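Local coordinates for protein PaaA (Enterobacter agglomerans, PDB 5FF5) that takes part in making the bicyclic core of the peptide-derived antibiotic pantocin A, probably as an adenylating enzyme of the ThiF/E1 family, at residues 144-149 against 328-333; 226-231 against 256-261; 264-269 against 360-365; 268-273 against 334-339; 273-278 against 351-356. All blocks are in the same frame, centred on the assembly; numbering follows the deposited sequence.

Interaction 1: 144-149 against 328-333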
# COMPACT_ATOMS: atom_id res chain seq x y z
N GLY A 144 -12.62 2.27 3.97
CA GLY A 144 -12.69 3.56 4.61
C GLY A 144 -11.54 3.93 5.50
O GLY A 144 -11.05 5.06 5.45
N THR A 145 -11.10 2.98 6.33
CA THR A 145 -10.02 3.21 7.29
C THR A 145 -8.65 3.38 6.63
O THR A 145 -7.82 4.14 7.10
CB THR A 145 -9.90 2.05 8.30
OG1 THR A 145 -9.91 0.80 7.61
CG2 THR A 145 -11.05 2.07 9.28
N TRP A 146 -8.41 2.67 5.53
CA TRP A 146 -7.12 2.75 4.86
C TRP A 146 -6.97 4.05 4.11
O TRP A 146 -5.88 4.60 4.05
CB TRP A 146 -6.92 1.57 3.93
CG TRP A 146 -6.71 0.29 4.65
CD1 TRP A 146 -7.66 -0.55 5.12
CD2 TRP A 146 -5.45 -0.28 5.00
NE1 TRP A 146 -7.07 -1.62 5.75
CE2 TRP A 146 -5.71 -1.48 5.69
CE3 TRP A 146 -4.12 0.10 4.79
CZ2 TRP A 146 -4.71 -2.30 6.16
CZ3 TRP A 146 -3.12 -0.71 5.27
CH2 TRP A 146 -3.42 -1.90 5.95
N CYS A 147 -8.06 4.53 3.53
CA CYS A 147 -8.01 5.80 2.81
C CYS A 147 -7.75 6.97 3.75
O CYS A 147 -6.97 7.87 3.43
CB CYS A 147 -9.30 6.05 2.04
SG CYS A 147 -9.52 5.07 0.55
N ALA A 148 -8.42 6.98 4.90
CA ALA A 148 -8.20 8.04 5.88
C ALA A 148 -6.73 8.07 6.27
O ALA A 148 -6.09 9.14 6.31
CB ALA A 148 -9.07 7.84 7.10
N LEU A 149 -6.20 6.89 6.56
CA LEU A 149 -4.85 6.75 7.04
C LEU A 149 -3.84 7.35 6.09
O LEU A 149 -3.11 8.27 6.46
CB LEU A 149 -4.51 5.29 7.27
CG LEU A 149 -3.09 5.14 7.83
CD1 LEU A 149 -2.86 6.08 9.01
CD2 LEU A 149 -2.82 3.71 8.21
N SER A 328 -6.40 -6.70 0.40
CA SER A 328 -7.21 -6.16 -0.67
C SER A 328 -7.49 -4.68 -0.44
O SER A 328 -7.60 -3.90 -1.39
CB SER A 328 -8.49 -6.97 -0.77
OG SER A 328 -8.32 -8.19 -0.06
N LEU A 329 -7.62 -4.29 0.82
CA LEU A 329 -7.92 -2.91 1.16
C LEU A 329 -6.74 -1.98 0.93
O LEU A 329 -6.92 -0.83 0.49
CB LEU A 329 -8.37 -2.81 2.62
CG LEU A 329 -9.55 -3.67 3.06
CD1 LEU A 329 -9.83 -3.40 4.53
CD2 LEU A 329 -10.77 -3.37 2.23
N SER A 330 -5.53 -2.44 1.25
CA SER A 330 -4.36 -1.57 1.13
C SER A 330 -4.10 -1.24 -0.33
O SER A 330 -3.80 -0.08 -0.68
CB SER A 330 -3.10 -2.22 1.73
OG SER A 330 -3.37 -3.52 2.22
N ILE A 331 -4.26 -2.24 -1.19
CA ILE A 331 -4.09 -2.01 -2.61
C ILE A 331 -5.09 -0.95 -3.06
O ILE A 331 -4.71 0.01 -3.74
CB ILE A 331 -4.29 -3.28 -3.43
CG1 ILE A 331 -3.23 -4.30 -3.08
CG2 ILE A 331 -4.19 -2.96 -4.90
CD1 ILE A 331 -3.26 -5.48 -3.99
N MSE A 332 -6.34 -1.12 -2.66
CA MSE A 332 -7.43 -0.25 -3.07
C MSE A 332 -7.27 1.18 -2.55
O MSE A 332 -7.53 2.15 -3.27
CB MSE A 332 -8.75 -0.84 -2.60
CG MSE A 332 -9.94 -0.60 -3.51
SE MSE A 332 -11.15 -2.13 -3.37
CE MSE A 332 -11.23 -2.28 -1.43
N ALA A 333 -6.81 1.34 -1.31
CA ALA A 333 -6.62 2.67 -0.74
C ALA A 333 -5.38 3.38 -1.32
O ALA A 333 -5.36 4.61 -1.43
CB ALA A 333 -6.51 2.60 0.75

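Interaction 2: 226-231 against 256-261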
# COMPACT_ATOMS: atom_id res chain seq x y z
N THR A 226 -13.47 19.53 -0.36
CA THR A 226 -12.87 19.82 -1.63
C THR A 226 -12.72 18.55 -2.48
O THR A 226 -12.44 18.61 -3.66
CB THR A 226 -11.56 20.52 -1.38
OG1 THR A 226 -10.74 19.68 -0.56
CG2 THR A 226 -11.82 21.81 -0.63
N PHE A 227 -12.94 17.39 -1.85
CA PHE A 227 -12.84 16.09 -2.51
C PHE A 227 -13.72 15.09 -1.76
O PHE A 227 -13.86 15.19 -0.56
CB PHE A 227 -11.39 15.60 -2.54
CG PHE A 227 -11.04 14.80 -3.76
CD1 PHE A 227 -10.24 15.34 -4.75
CD2 PHE A 227 -11.50 13.50 -3.92
CE1 PHE A 227 -9.93 14.60 -5.88
CE2 PHE A 227 -11.20 12.77 -5.05
CZ PHE A 227 -10.41 13.31 -6.02
N ILE A 228 -14.29 14.11 -2.46
CA ILE A 228 -15.13 13.11 -1.79
C ILE A 228 -14.74 11.68 -2.19
O ILE A 228 -14.52 11.38 -3.38
CB ILE A 228 -16.65 13.31 -2.11
CG1 ILE A 228 -17.17 14.60 -1.48
CG2 ILE A 228 -17.47 12.13 -1.63
CD1 ILE A 228 -18.55 14.91 -1.82
N ILE A 229 -14.69 10.81 -1.19
CA ILE A 229 -14.43 9.39 -1.38
C ILE A 229 -15.63 8.63 -0.86
O ILE A 229 -16.03 8.85 0.28
CB ILE A 229 -13.16 8.91 -0.61
CG1 ILE A 229 -11.93 9.75 -0.98
CG2 ILE A 229 -12.92 7.42 -0.82
CD1 ILE A 229 -10.66 9.35 -0.27
N LEU A 230 -16.21 7.75 -1.68
CA LEU A 230 -17.35 6.93 -1.26
C LEU A 230 -17.31 5.62 -2.01
O LEU A 230 -16.54 5.47 -2.95
CB LEU A 230 -18.70 7.61 -1.50
CG LEU A 230 -19.14 8.09 -2.89
CD1 LEU A 230 -18.22 9.17 -3.35
CD2 LEU A 230 -19.26 6.97 -3.94
N ALA A 231 -18.17 4.68 -1.62
CA ALA A 231 -18.11 3.33 -2.16
C ALA A 231 -18.90 3.17 -3.44
O ALA A 231 -19.68 4.04 -3.82
CB ALA A 231 -18.61 2.34 -1.13
N ILE A 256 -17.15 19.36 -6.85
CA ILE A 256 -16.31 18.60 -5.95
C ILE A 256 -15.95 17.25 -6.56
O ILE A 256 -16.83 16.49 -6.97
CB ILE A 256 -17.00 18.37 -4.60
CG1 ILE A 256 -17.46 19.69 -3.99
CG2 ILE A 256 -16.06 17.66 -3.65
CD1 ILE A 256 -18.45 19.50 -2.82
N PRO A 257 -14.64 16.95 -6.65
CA PRO A 257 -14.24 15.64 -7.13
C PRO A 257 -14.74 14.49 -6.23
O PRO A 257 -14.72 14.55 -5.01
CB PRO A 257 -12.71 15.72 -7.11
CG PRO A 257 -12.40 17.17 -7.16
CD PRO A 257 -13.48 17.82 -6.39
N VAL A 258 -15.20 13.44 -6.88
CA VAL A 258 -15.68 12.26 -6.22
C VAL A 258 -14.97 11.04 -6.83
O VAL A 258 -14.91 10.90 -8.06
CB VAL A 258 -17.23 12.13 -6.37
CG1 VAL A 258 -17.75 10.86 -5.73
CG2 VAL A 258 -17.93 13.34 -5.81
N ILE A 259 -14.43 10.16 -5.99
CA ILE A 259 -13.83 8.95 -6.51
C ILE A 259 -14.58 7.76 -5.96
O ILE A 259 -14.88 7.71 -4.78
CB ILE A 259 -12.33 8.83 -6.15
CG1 ILE A 259 -11.68 7.68 -6.94
CG2 ILE A 259 -12.16 8.61 -4.65
CD1 ILE A 259 -10.22 7.50 -6.70
N GLU A 260 -14.88 6.80 -6.83
CA GLU A 260 -15.60 5.60 -6.43
C GLU A 260 -14.61 4.48 -6.28
O GLU A 260 -13.45 4.60 -6.67
CB GLU A 260 -16.64 5.19 -7.46
CG GLU A 260 -17.53 6.29 -7.96
CD GLU A 260 -18.61 5.76 -8.87
OE1 GLU A 260 -18.33 4.80 -9.64
OE2 GLU A 260 -19.74 6.29 -8.84
N LEU A 261 -15.07 3.36 -5.76
CA LEU A 261 -14.20 2.23 -5.57
C LEU A 261 -15.01 1.08 -5.06
O LEU A 261 -16.15 1.25 -4.62
CB LEU A 261 -13.07 2.60 -4.61
CG LEU A 261 -13.49 2.88 -3.18
CD1 LEU A 261 -13.11 1.72 -2.30
CD2 LEU A 261 -12.86 4.15 -2.72

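Interaction 3: 264-269 against 360-365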
# COMPACT_ATOMS: atom_id res chain seq x y z
N ASP A 264 -13.64 -6.96 -3.84
CA ASP A 264 -13.48 -7.92 -2.78
C ASP A 264 -12.09 -8.56 -2.81
O ASP A 264 -11.29 -8.31 -3.71
CB ASP A 264 -14.57 -8.97 -2.89
CG ASP A 264 -14.70 -9.50 -4.30
OD1 ASP A 264 -13.69 -9.93 -4.88
OD2 ASP A 264 -15.82 -9.45 -4.85
N PRO A 265 -11.80 -9.38 -1.81
CA PRO A 265 -10.57 -10.17 -1.81
C PRO A 265 -10.26 -10.85 -3.14
O PRO A 265 -9.13 -11.31 -3.28
CB PRO A 265 -10.85 -11.20 -0.72
CG PRO A 265 -11.64 -10.40 0.29
CD PRO A 265 -12.50 -9.44 -0.51
N LEU A 266 -11.21 -10.95 -4.07
CA LEU A 266 -10.98 -11.61 -5.36
C LEU A 266 -10.63 -10.66 -6.53
O LEU A 266 -9.69 -10.92 -7.29
CB LEU A 266 -12.20 -12.46 -5.73
CG LEU A 266 -12.44 -13.71 -4.85
CD1 LEU A 266 -13.66 -14.48 -5.32
CD2 LEU A 266 -11.23 -14.65 -4.83
N GLU A 267 -11.35 -9.55 -6.67
CA GLU A 267 -10.99 -8.53 -7.67
C GLU A 267 -11.35 -7.14 -7.14
O GLU A 267 -12.36 -6.97 -6.46
CB GLU A 267 -11.71 -8.72 -9.00
CG GLU A 267 -13.17 -8.33 -8.91
CD GLU A 267 -13.79 -8.00 -10.25
OE1 GLU A 267 -13.10 -8.17 -11.28
OE2 GLU A 267 -14.95 -7.53 -10.26
N ILE A 268 -10.54 -6.15 -7.47
CA ILE A 268 -10.72 -4.82 -6.95
C ILE A 268 -11.00 -3.90 -8.10
O ILE A 268 -10.54 -4.15 -9.22
CB ILE A 268 -9.46 -4.31 -6.23
CG1 ILE A 268 -8.30 -4.31 -7.21
CG2 ILE A 268 -9.10 -5.19 -5.04
CD1 ILE A 268 -7.05 -3.67 -6.66
N SER A 269 -11.72 -2.81 -7.83
CA SER A 269 -11.92 -1.79 -8.85
C SER A 269 -11.72 -0.44 -8.17
O SER A 269 -11.99 -0.30 -6.99
CB SER A 269 -13.30 -1.92 -9.51
OG SER A 269 -14.32 -1.40 -8.68
N SER A 360 -7.93 -8.61 -10.94
CA SER A 360 -8.09 -9.88 -10.24
C SER A 360 -6.91 -10.05 -9.30
O SER A 360 -5.78 -9.80 -9.68
CB SER A 360 -8.16 -11.05 -11.21
OG SER A 360 -8.08 -12.29 -10.52
N LEU A 361 -7.17 -10.46 -8.07
CA LEU A 361 -6.09 -10.75 -7.15
C LEU A 361 -5.75 -12.22 -7.19
O LEU A 361 -4.98 -12.71 -6.37
CB LEU A 361 -6.43 -10.28 -5.74
CG LEU A 361 -6.51 -8.76 -5.82
CD1 LEU A 361 -6.68 -8.12 -4.46
CD2 LEU A 361 -5.24 -8.26 -6.50
N GLN A 362 -6.36 -12.92 -8.13
CA GLN A 362 -6.05 -14.31 -8.30
C GLN A 362 -4.99 -14.53 -9.37
O GLN A 362 -3.93 -15.11 -9.08
CB GLN A 362 -7.30 -15.07 -8.63
CG GLN A 362 -8.23 -15.08 -7.45
CD GLN A 362 -9.49 -15.83 -7.75
OE1 GLN A 362 -9.59 -17.02 -7.49
NE2 GLN A 362 -10.48 -15.12 -8.30
N ASP A 363 -5.25 -14.04 -10.58
CA ASP A 363 -4.32 -14.24 -11.69
C ASP A 363 -3.79 -12.92 -12.24
O ASP A 363 -3.09 -12.90 -13.26
CB ASP A 363 -4.96 -15.06 -12.81
CG ASP A 363 -6.27 -14.44 -13.31
OD1 ASP A 363 -6.37 -13.18 -13.37
OD2 ASP A 363 -7.20 -15.21 -13.65
N PHE A 364 -4.12 -11.83 -11.57
CA PHE A 364 -3.55 -10.52 -11.88
C PHE A 364 -3.75 -10.04 -13.31
O PHE A 364 -2.96 -9.23 -13.83
CB PHE A 364 -2.07 -10.54 -11.54
CG PHE A 364 -1.83 -10.57 -10.08
CD1 PHE A 364 -1.39 -9.44 -9.41
CD2 PHE A 364 -2.10 -11.71 -9.35
CE1 PHE A 364 -1.19 -9.47 -8.05
CE2 PHE A 364 -1.90 -11.74 -7.99
CZ PHE A 364 -1.45 -10.61 -7.34
N ARG A 365 -4.85 -10.47 -13.91
CA ARG A 365 -5.33 -9.88 -15.15
C ARG A 365 -6.05 -8.59 -14.78
O ARG A 365 -6.79 -8.55 -13.81
CB ARG A 365 -6.27 -10.83 -15.89
CG ARG A 365 -5.65 -12.06 -16.49
CD ARG A 365 -6.76 -13.03 -16.87
NE ARG A 365 -7.69 -13.14 -15.74
CZ ARG A 365 -8.81 -13.88 -15.71
NH1 ARG A 365 -9.19 -14.60 -16.77
NH2 ARG A 365 -9.55 -13.90 -14.59

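Interaction 4: 268-273 against 334-339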
# COMPACT_ATOMS: atom_id res chain seq x y z
N ILE A 268 -10.54 -6.15 -7.47
CA ILE A 268 -10.72 -4.82 -6.95
C ILE A 268 -11.00 -3.90 -8.10
O ILE A 268 -10.54 -4.15 -9.22
CB ILE A 268 -9.46 -4.31 -6.23
CG1 ILE A 268 -8.30 -4.31 -7.21
CG2 ILE A 268 -9.10 -5.19 -5.04
CD1 ILE A 268 -7.05 -3.67 -6.66
N SER A 269 -11.72 -2.81 -7.83
CA SER A 269 -11.92 -1.79 -8.85
C SER A 269 -11.72 -0.44 -8.17
O SER A 269 -11.99 -0.30 -6.99
CB SER A 269 -13.30 -1.92 -9.51
OG SER A 269 -14.32 -1.40 -8.68
N VAL A 270 -11.15 0.53 -8.89
CA VAL A 270 -11.00 1.86 -8.32
C VAL A 270 -11.30 2.99 -9.31
O VAL A 270 -10.76 3.02 -10.42
CB VAL A 270 -9.61 2.07 -7.70
CG1 VAL A 270 -9.42 3.52 -7.30
CG2 VAL A 270 -9.45 1.17 -6.50
N GLY A 271 -12.21 3.88 -8.93
CA GLY A 271 -12.66 4.93 -9.82
C GLY A 271 -13.96 4.51 -10.45
O GLY A 271 -14.48 3.43 -10.17
N PRO A 272 -14.46 5.35 -11.36
CA PRO A 272 -13.79 6.53 -11.91
C PRO A 272 -13.73 7.73 -10.97
O PRO A 272 -14.46 7.77 -9.98
CB PRO A 272 -14.65 6.88 -13.12
CG PRO A 272 -16.00 6.42 -12.75
CD PRO A 272 -15.82 5.18 -11.92
N ILE A 273 -12.84 8.67 -11.27
CA ILE A 273 -12.86 9.97 -10.63
C ILE A 273 -13.74 10.91 -11.43
O ILE A 273 -13.60 10.98 -12.65
CB ILE A 273 -11.48 10.61 -10.54
CG1 ILE A 273 -10.52 9.73 -9.75
CG2 ILE A 273 -11.58 12.02 -9.95
CD1 ILE A 273 -9.06 10.12 -9.94
N GLY A 334 -4.37 2.60 -1.67
CA GLY A 334 -3.14 3.12 -2.25
C GLY A 334 -3.32 3.60 -3.67
O GLY A 334 -2.73 4.60 -4.07
N ILE A 335 -4.08 2.86 -4.47
CA ILE A 335 -4.46 3.31 -5.79
C ILE A 335 -5.30 4.59 -5.68
O ILE A 335 -5.07 5.56 -6.40
CB ILE A 335 -5.26 2.25 -6.53
CG1 ILE A 335 -4.50 0.93 -6.53
CG2 ILE A 335 -5.59 2.70 -7.93
CD1 ILE A 335 -5.18 -0.15 -7.32
N VAL A 336 -6.25 4.59 -4.75
CA VAL A 336 -7.12 5.74 -4.53
C VAL A 336 -6.33 6.94 -4.06
O VAL A 336 -6.51 8.05 -4.56
CB VAL A 336 -8.18 5.43 -3.47
CG1 VAL A 336 -8.80 6.72 -2.96
CG2 VAL A 336 -9.23 4.53 -4.03
N THR A 337 -5.47 6.73 -3.08
CA THR A 337 -4.76 7.84 -2.47
C THR A 337 -3.82 8.49 -3.48
O THR A 337 -3.81 9.72 -3.62
CB THR A 337 -3.99 7.37 -1.25
OG1 THR A 337 -4.90 6.74 -0.35
CG2 THR A 337 -3.30 8.54 -0.56
N ASP A 338 -3.07 7.66 -4.21
CA ASP A 338 -2.20 8.16 -5.26
C ASP A 338 -3.00 8.96 -6.29
O ASP A 338 -2.58 10.06 -6.67
CB ASP A 338 -1.45 7.02 -5.94
CG ASP A 338 -0.49 7.52 -7.04
OD1 ASP A 338 0.59 8.05 -6.69
OD2 ASP A 338 -0.79 7.34 -8.25
N GLN A 339 -4.14 8.43 -6.74
CA GLN A 339 -4.98 9.13 -7.72
C GLN A 339 -5.60 10.40 -7.16
O GLN A 339 -5.75 11.40 -7.87
CB GLN A 339 -6.10 8.24 -8.26
CG GLN A 339 -5.63 7.09 -9.13
CD GLN A 339 -4.85 7.55 -10.34
OE1 GLN A 339 -5.40 8.18 -11.26
NE2 GLN A 339 -3.56 7.20 -10.38

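Interaction 5: 273-278 against 351-356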
# COMPACT_ATOMS: atom_id res chain seq x y z
N ILE A 273 -12.84 8.67 -11.27
CA ILE A 273 -12.86 9.97 -10.63
C ILE A 273 -13.74 10.91 -11.43
O ILE A 273 -13.60 10.98 -12.65
CB ILE A 273 -11.48 10.61 -10.54
CG1 ILE A 273 -10.52 9.73 -9.75
CG2 ILE A 273 -11.58 12.02 -9.95
CD1 ILE A 273 -9.06 10.12 -9.94
N TYR A 274 -14.60 11.66 -10.75
CA TYR A 274 -15.43 12.67 -11.40
C TYR A 274 -14.93 14.06 -11.04
O TYR A 274 -14.96 14.47 -9.88
CB TYR A 274 -16.89 12.53 -11.00
CG TYR A 274 -17.54 11.21 -11.34
CD1 TYR A 274 -18.24 11.03 -12.53
CD2 TYR A 274 -17.50 10.15 -10.45
CE1 TYR A 274 -18.85 9.84 -12.83
CE2 TYR A 274 -18.12 8.96 -10.73
CZ TYR A 274 -18.79 8.80 -11.92
OH TYR A 274 -19.40 7.58 -12.19
N LEU A 275 -14.42 14.80 -12.00
CA LEU A 275 -13.85 16.09 -11.68
C LEU A 275 -14.92 17.11 -11.33
O LEU A 275 -14.67 18.00 -10.51
CB LEU A 275 -13.00 16.58 -12.85
CG LEU A 275 -11.55 16.10 -12.84
CD1 LEU A 275 -11.32 14.92 -11.89
CD2 LEU A 275 -11.11 15.79 -14.26
N ASN A 276 -16.09 16.97 -11.95
CA ASN A 276 -17.21 17.87 -11.70
C ASN A 276 -16.81 19.31 -11.95
O ASN A 276 -17.16 20.20 -11.17
CB ASN A 276 -17.71 17.70 -10.27
CG ASN A 276 -18.42 16.41 -10.06
OD1 ASN A 276 -18.89 15.80 -11.01
ND2 ASN A 276 -18.40 15.91 -8.84
N ASP A 277 -16.08 19.52 -13.04
CA ASP A 277 -15.65 20.85 -13.45
C ASP A 277 -16.52 21.43 -14.58
O ASP A 277 -16.31 22.57 -15.02
CB ASP A 277 -14.18 20.80 -13.88
CG ASP A 277 -13.87 19.59 -14.76
OD1 ASP A 277 -14.74 19.15 -15.56
OD2 ASP A 277 -12.74 19.07 -14.67
N GLY A 278 -17.47 20.64 -15.08
CA GLY A 278 -18.29 21.06 -16.20
C GLY A 278 -17.72 20.84 -17.59
O GLY A 278 -18.34 21.25 -18.57
N HIS A 351 -4.68 8.79 -14.17
CA HIS A 351 -5.32 7.91 -15.11
C HIS A 351 -6.85 7.82 -14.93
O HIS A 351 -7.60 7.96 -15.90
CB HIS A 351 -4.74 6.52 -14.99
CG HIS A 351 -4.86 5.71 -16.24
ND1 HIS A 351 -4.47 6.19 -17.47
CD2 HIS A 351 -5.37 4.48 -16.45
CE1 HIS A 351 -4.71 5.27 -18.39
NE2 HIS A 351 -5.26 4.22 -17.79
N LEU A 352 -7.28 7.62 -13.69
CA LEU A 352 -8.65 7.18 -13.41
C LEU A 352 -9.79 8.15 -13.71
O LEU A 352 -10.96 7.80 -13.57
CB LEU A 352 -8.75 6.78 -11.94
CG LEU A 352 -8.72 5.27 -11.76
CD1 LEU A 352 -7.61 4.73 -12.63
CD2 LEU A 352 -8.50 4.91 -10.30
N VAL A 353 -9.47 9.35 -14.18
CA VAL A 353 -10.53 10.28 -14.55
C VAL A 353 -11.36 9.65 -15.67
O VAL A 353 -10.86 9.40 -16.77
CB VAL A 353 -9.99 11.64 -15.01
CG1 VAL A 353 -11.11 12.47 -15.59
CG2 VAL A 353 -9.35 12.37 -13.84
N GLY A 354 -12.61 9.35 -15.37
CA GLY A 354 -13.48 8.76 -16.35
C GLY A 354 -13.22 7.30 -16.64
O GLY A 354 -13.85 6.74 -17.54
N LYS A 355 -12.31 6.66 -15.90
CA LYS A 355 -12.04 5.23 -16.10
C LYS A 355 -12.13 4.35 -14.84
O LYS A 355 -11.92 4.81 -13.73
CB LYS A 355 -10.66 5.04 -16.73
CG LYS A 355 -10.47 5.74 -18.06
CD LYS A 355 -9.13 5.34 -18.67
CE LYS A 355 -8.87 6.16 -19.92
NZ LYS A 355 -8.68 7.60 -19.60
N LYS A 356 -12.42 3.07 -15.01
CA LYS A 356 -12.50 2.16 -13.87
C LYS A 356 -11.52 1.02 -14.06
O LYS A 356 -11.64 0.27 -15.03
CB LYS A 356 -13.92 1.63 -13.72
CG LYS A 356 -14.19 0.80 -12.47
CD LYS A 356 -15.63 0.35 -12.42
CE LYS A 356 -15.85 -0.72 -11.34
NZ LYS A 356 -17.17 -1.43 -11.48

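Interaction 1: 144-149 against 328-333
W146 and C147 carry this contact, packing against L329, S330 and A333 of a second helix within what is probably a Rossmann-type nucleotide-binding fold. The glycine-rich sequence G139, G141, G144, which resembles the GxGxxG pattern of such folds, runs into the start of helix 142-153, and this helix crosses helix 326-345 at -45° with short-segment axes 8.6 Å apart. W146 CB meets A333 CB at 3.4 Å. The indole then leaves this point with CG anti to the carbonyl carbon (chi1 -71°), which lays one face of the ring system along L329 and S330. The five-membered ring takes the leucine: L329 CB approaches W146 CD1 to 3.4 Å, while L329 CD1 lies near W146 NE1, the two side chains running at about a right angle. The six-membered ring takes the serine, whose CB sits over the face in a CH-pi contact, 4.1 Å from the W146 ring centroid. The indole N-H is not spent on this helix; W146 NE1 is bonded to the carbonyl of R174, and S330 OG to A326 O, so both polar groups are satisfied while the apolar surfaces close together. W146 also packs on W146 of the second subunit, where S330 touches G334 of that chain, which places the helix pair at the dimer interface. One residue further on, C147 turns its SG to the same alanine, 3.9 Å from A333 CB.

Interaction 2: 226-231 against 256-261
Residues 227-229 and 258-261 run as neighbouring parallel strands, 13° apart in direction, with I228 registered on V258 and I229 on I259. In the usual parallel pattern, both backbone polar atoms of I228 are bonded to strand 258-261 and the residue before it: I228 N donates to P257 O at 2.6 Å, and I228 O accepts from I259 N at 2.9 Å. A longer, weak bond from L230 N to I259 O, 3.4 Å, follows. The chain between the strands passes through helix 243-254, a beta-alpha-beta crossover of the Rossmann type, and this helix covers I228 and V258 on their face of the sheet. There I228 CB meets V258 CG2 at 3.9 Å, while I228 CG1 reaches back to I256 CG2. On the other face I229 and I259 lie side by side, pointing the same way, with I229 CG1 at 3.8 Å from I259 CG2. I229 CG2, anti to the backbone N (I229 CG1 has chi1 -55°), comes within 3.8 Å of L261 CD2, and I229 also touches L151 of helix 142-153. F227 leaves its strand pointing away, but its ring comes back to P257, just before strand 258-261. P257 CB stands over the ring face in a CH-pi contact, 3.4 Å from the F227 centroid, whereas I259 CB is at the ring edge; helix 326-345 packs on the phenyl group through V340 and I344. With backbone bonds running through I228 and branched hydrocarbon on both faces, the pair is suited to the middle of the sheet, between helices.

Interaction 3: 264-269 against 360-365
S360 pairs with E267 where strand 355-360 ends beside the start of strand 267-274, an antiparallel non-hydrogen-bonded pair whose CA atoms are 4.1 Å apart. S360 CA lies near E267 CB, and S360 OG turns back on its own chain to accept the amide of Q362 at 3.0 Å, an ST turn that starts the loop toward strand 366-370. L361 makes the one hydrogen bond between the segments: its N donates to L266 O at 2.7 Å, nearly straight at 174°, though tilted from the carbonyl plane. L361 has its CB turned toward residues 264-269, and its side chain, with CG anti to the carbonyl carbon (chi1 -66°), crosses I268 at about a right angle, L361 CD1 meeting I268 CG2 at 3.8 Å. Q362 lies against L266, its CG 4.0 Å from L266 CD2. Beyond it, D363 OD1 accepts R365 N in an Asx turn, and F364 reaches the second subunit, stacking edge-to-face on its F357. On the other segment, D264 OD1 accepts E267 N, fixing the bend before the strand. Side-chain oxygens thus brace the turn in each segment, and across them one backbone bond is backed by leucine, isoleucine and the aliphatic part of Q362.

Interaction 4: 268-273 against 334-339
Q339 N donates to I335 O at 3.0 Å, a helical bond that fixes the spacing of two residues facing strand 268-273. The strand runs beneath the helix at 20° between directions, with the axes of the short segments 8.7 Å apart, as when a helix covers a sheet in an alpha/beta fold. V270 is the centre of the packing. Its CG1, anti to the backbone N (chi1 172°), is carried to V336 CG2 at 3.4 Å and I335 CG2 at 4.0 Å, with the V270 and V336 side chains at about a right angle. Further back on the strand, I268 reaches the same isoleucine by its tip, CD1 of I268 lying 4.0 Å from CD1 of I335. A cis peptide precedes P272, and the inward-facing positions step from I268 and V270 to I273, three residues on. I273 CD1 then touches Q339 CB at 3.9 Å, using the hydrocarbon base of the glutamine side chain. The chain of Q339 bends at chi2 (-58°), and its OE1 accepts the backbone amide of L352, so this oxygen is satisfied by the loop that follows the helix. I335 also packs on I331 of the second subunit. No hydrogen bond joins the two segments: aliphatic groups, mostly branched, pack this part of the helix on the strand, while the amide of Q339 fastens the adjoining loop.

Interaction 5: 273-278 against 351-356
I273 meets the type II turn L352-K355, by which the chain enters strand 355-360 beside strand 267-274. From its CB outward, I273 works along the turn's first half: CB is 4.1 Å from V353 CA, CG1 lies near L352 CB, and CD1 ends 3.9 Å from L352 CB, the two side chains at about a right angle. The CG1 branch is anti to the carbonyl carbon (chi1 -60°), which directs it toward L352. The backbones are bridged at the same residue, I273 with V353. I273 N donates to L352 O at 3.1 Å, and I273 O in turn accepts G354 N in a weak bond of 3.3 Å. G354 has the positive phi (75°) proper to the third position of a type II turn. Past Y274, L275 curls back over V353 at about a right angle and grips both of its methyls, L275 CD2 touching CG1 of V353 at 3.6 Å and L275 CD1 touching CG2. L352 O is shared: K355 N closes the turn on it at 2.9 Å, and I273 N reaches that oxygen from the opposite face of the carbonyl plane.

All five contacts lie in the ThiF family region, and all but interaction 2 use strand 267-274, helix 326-345 or both. Interaction 2 joins two parallel strands of the mixed sheet, 227-229 and 258-263; interactions 3 and 5 join strand 267-274 to the neighbouring strand's two ends, their centres about 22 Å apart. Interaction 4 seats helix 326-345 on that strand, and interaction 1, about 10 Å away, stacks the same helix on helix 142-153. Interactions 2 and 4, also about 10 Å apart, are linked by a probable hydrogen bond between G271 N and E260 O. Along the chain, interaction 2 closes before 3, 4 and 5 open. All but interaction 2 touch the second subunit, so helix 326-345 and loops flanking strand 355-360 join the dimer interface.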